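Local coordinates for serine-rich secreted cell wall anchored (LPXTG-motif ) protein (Lactobacillus reuteri ATCC 53608, PDB 5NXK), which probably serves as a cell-surface adhesin, its beta-solenoid binding region mediating attachment of the gut bacterium to its host, at residues Lys224-Arg229 / Ile253-Asn258. Residues are numbered along the deposited sequence; the frame is centred on the assembly and turned at random.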
loop_
_atom_site.group_PDB
_atom_site.type_symbol
_atom_site.label_atom_id
_atom_site.label_comp_id
_atom_site.label_asym_id
_atom_site.label_seq_id
_atom_site.Cartn_x
_atom_site.Cartn_y
_atom_site.Cartn_z
ATOM N N LYS A 224 0.119 5.453 9.048
ATOM C CA LYS A 224 -0.778 5.285 10.166
ATOM C C LYS A 224 -0.925 3.798 10.439
ATOM O O LYS A 224 -1.333 3.029 9.564
ATOM C CB LYS A 224 -2.142 5.941 9.903
ATOM C CG LYS A 224 -2.983 5.975 11.161
ATOM C CD LYS A 224 -4.373 6.565 10.987
ATOM C CE LYS A 224 -5.033 6.657 12.362
ATOM N NZ LYS A 224 -5.640 7.976 12.614
ATOM N N LEU A 225 -0.571 3.403 11.655
ATOM C CA LEU A 225 -0.538 1.998 12.044
ATOM C C LEU A 225 -1.656 1.757 13.069
ATOM O O LEU A 225 -1.672 2.386 14.130
ATOM C CB LEU A 225 0.838 1.639 12.630
ATOM C CG LEU A 225 2.064 1.778 11.708
ATOM C CD1 LEU A 225 3.373 1.573 12.485
ATOM C CD2 LEU A 225 1.998 0.842 10.495
ATOM N N ASP A 226 -2.605 0.884 12.728
ATOM C CA ASP A 226 -3.759 0.602 13.578
ATOM C C ASP A 226 -3.963 -0.910 13.749
ATOM O O ASP A 226 -5.085 -1.408 13.620
ATOM C CB ASP A 226 -5.023 1.250 12.997
ATOM C CG ASP A 226 -5.125 2.741 13.322
ATOM O OD1 ASP A 226 -4.842 3.130 14.481
ATOM O OD2 ASP A 226 -5.456 3.529 12.407
ATOM N N GLY A 227 -2.868 -1.633 13.985
ATOM C CA GLY A 227 -2.904 -3.048 14.335
ATOM C C GLY A 227 -3.501 -3.297 15.714
ATOM O O GLY A 227 -3.176 -2.587 16.670
ATOM N N GLY A 228 -4.372 -4.299 15.824
ATOM C CA GLY A 228 -4.995 -4.611 17.102
ATOM C C GLY A 228 -4.055 -5.157 18.167
ATOM O O GLY A 228 -4.302 -4.963 19.356
ATOM N N ARG A 229 -2.996 -5.856 17.766
ATOM C CA ARG A 229 -2.023 -6.386 18.737
ATOM C C ARG A 229 -0.587 -5.861 18.531
ATOM O O ARG A 229 0.152 -5.713 19.497
ATOM C CB ARG A 229 -2.019 -7.930 18.758
ATOM C CG ARG A 229 -1.495 -8.651 17.513
ATOM C CD ARG A 229 -1.060 -10.116 17.864
ATOM N NE ARG A 229 0.330 -10.165 18.351
ATOM C CZ ARG A 229 0.702 -10.521 19.582
ATOM N NH1 ARG A 229 -0.208 -10.897 20.475
ATOM N NH2 ARG A 229 1.996 -10.508 19.921
ATOM N N ILE A 253 -2.034 5.473 17.202
ATOM C CA ILE A 253 -3.059 5.877 18.155
ATOM C C ILE A 253 -4.275 4.980 17.934
ATOM O O ILE A 253 -4.789 4.906 16.817
ATOM C CB ILE A 253 -3.448 7.376 17.979
ATOM C CG1 ILE A 253 -2.261 8.290 18.331
ATOM C CG2 ILE A 253 -4.638 7.732 18.859
ATOM C CD1 ILE A 253 -2.561 9.805 18.129
ATOM N N PRO A 254 -4.714 4.262 18.980
ATOM C CA PRO A 254 -5.828 3.319 18.787
ATOM C C PRO A 254 -7.103 4.007 18.281
ATOM O O PRO A 254 -7.392 5.140 18.673
ATOM C CB PRO A 254 -6.036 2.723 20.180
ATOM C CG PRO A 254 -4.682 2.881 20.874
ATOM C CD PRO A 254 -4.130 4.184 20.335
ATOM N N GLN A 255 -7.825 3.332 17.391
ATOM C CA GLN A 255 -9.055 3.860 16.798
ATOM C C GLN A 255 -10.198 3.959 17.813
ATOM O O GLN A 255 -11.121 4.761 17.645
ATOM C CB GLN A 255 -9.482 2.981 15.618
ATOM C CG GLN A 255 -8.625 3.179 14.382
ATOM C CD GLN A 255 -9.019 4.420 13.595
ATOM O OE1 GLN A 255 -8.487 5.511 13.832
ATOM N NE2 GLN A 255 -9.923 4.254 12.623
ATOM N N LEU A 256 -10.131 3.122 18.850
ATOM C CA LEU A 256 -11.181 3.010 19.873
ATOM C C LEU A 256 -10.576 2.833 21.264
ATOM O O LEU A 256 -9.405 2.482 21.390
ATOM C CB LEU A 256 -12.110 1.838 19.584
ATOM C CG LEU A 256 -12.802 1.785 18.222
ATOM C CD1 LEU A 256 -13.454 0.435 18.063
ATOM C CD2 LEU A 256 -13.811 2.914 18.071
ATOM N N GLU A 257 -11.389 3.054 22.296
ATOM C CA GLU A 257 -10.967 2.935 23.700
ATOM C C GLU A 257 -10.681 1.505 24.185
ATOM O O GLU A 257 -9.948 1.316 25.156
ATOM C CB GLU A 257 -12.044 3.532 24.618
ATOM C CG GLU A 257 -12.244 5.029 24.525
ATOM C CD GLU A 257 -10.981 5.817 24.821
ATOM O OE1 GLU A 257 -10.329 5.527 25.851
ATOM O OE2 GLU A 257 -10.644 6.729 24.034
ATOM N N ASN A 258 -11.255 0.496 23.536
ATOM C CA ASN A 258 -11.052 -0.875 24.017
ATOM C C ASN A 258 -9.910 -1.598 23.304
ATOM O O ASN A 258 -9.904 -2.827 23.222
ATOM C CB ASN A 258 -12.333 -1.694 23.852
ATOM C CG ASN A 258 -12.784 -1.782 22.403
ATOM O OD1 ASN A 258 -12.335 -1.010 21.552
ATOM N ND2 ASN A 258 -13.685 -2.721 22.116
HETATM O O HOH W 1 -6.568 6.426 15.495
HETATM O O HOH W 2 -6.390 1.282 16.191
HETATM O O HOH W 3 -2.819 5.029 14.483
#
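The end of strand 221-226 lies beside the loop that follows strand 248-252, one solenoid turn on, with the CA atoms of D226 and P254 6.2 Å apart. L225 still bonds R251 by backbone; beyond it, water links N of I253 to the side chain of D226. D226 points at the loop, and CG of Q255 sits over the face of the D226 carboxylate, 3.7 Å from its CG. The two side chains cross at about a right angle, with carboxylate and amide planes 32° apart. Q255 turns back at its second torsion (chi2 -80°), which brings its amide end beside the strand, OE1 standing 3.9 Å from CE of the extended K224. OD1 of D226 lies 2.9 Å from the carbonyl O of I253, a meeting of two acceptors that is not itself a bond. Waters surround the pair: one molecule donates to OD1 and accepts from N of Q255 (2.8 Å), and a second accepts from N of I253 and probably donates to OD1. A third gives its protons to O of I253 and OE1 of Q255, both at 2.7 Å, and receives a weak bond from NZ of K224. OD2 of D226 accepts from NE1 of W189 on the neighbouring strand 186-191, and NE2 of Q255 donates to O of R153 in the loop after strand 151-152. The nearby ammonium group of K224 would be expected to favour the negative charge of D226. The carboxylate thus has polar partners at both oxygens, W189 at OD2 and water at OD1, and the polar links between the two turns here run through water.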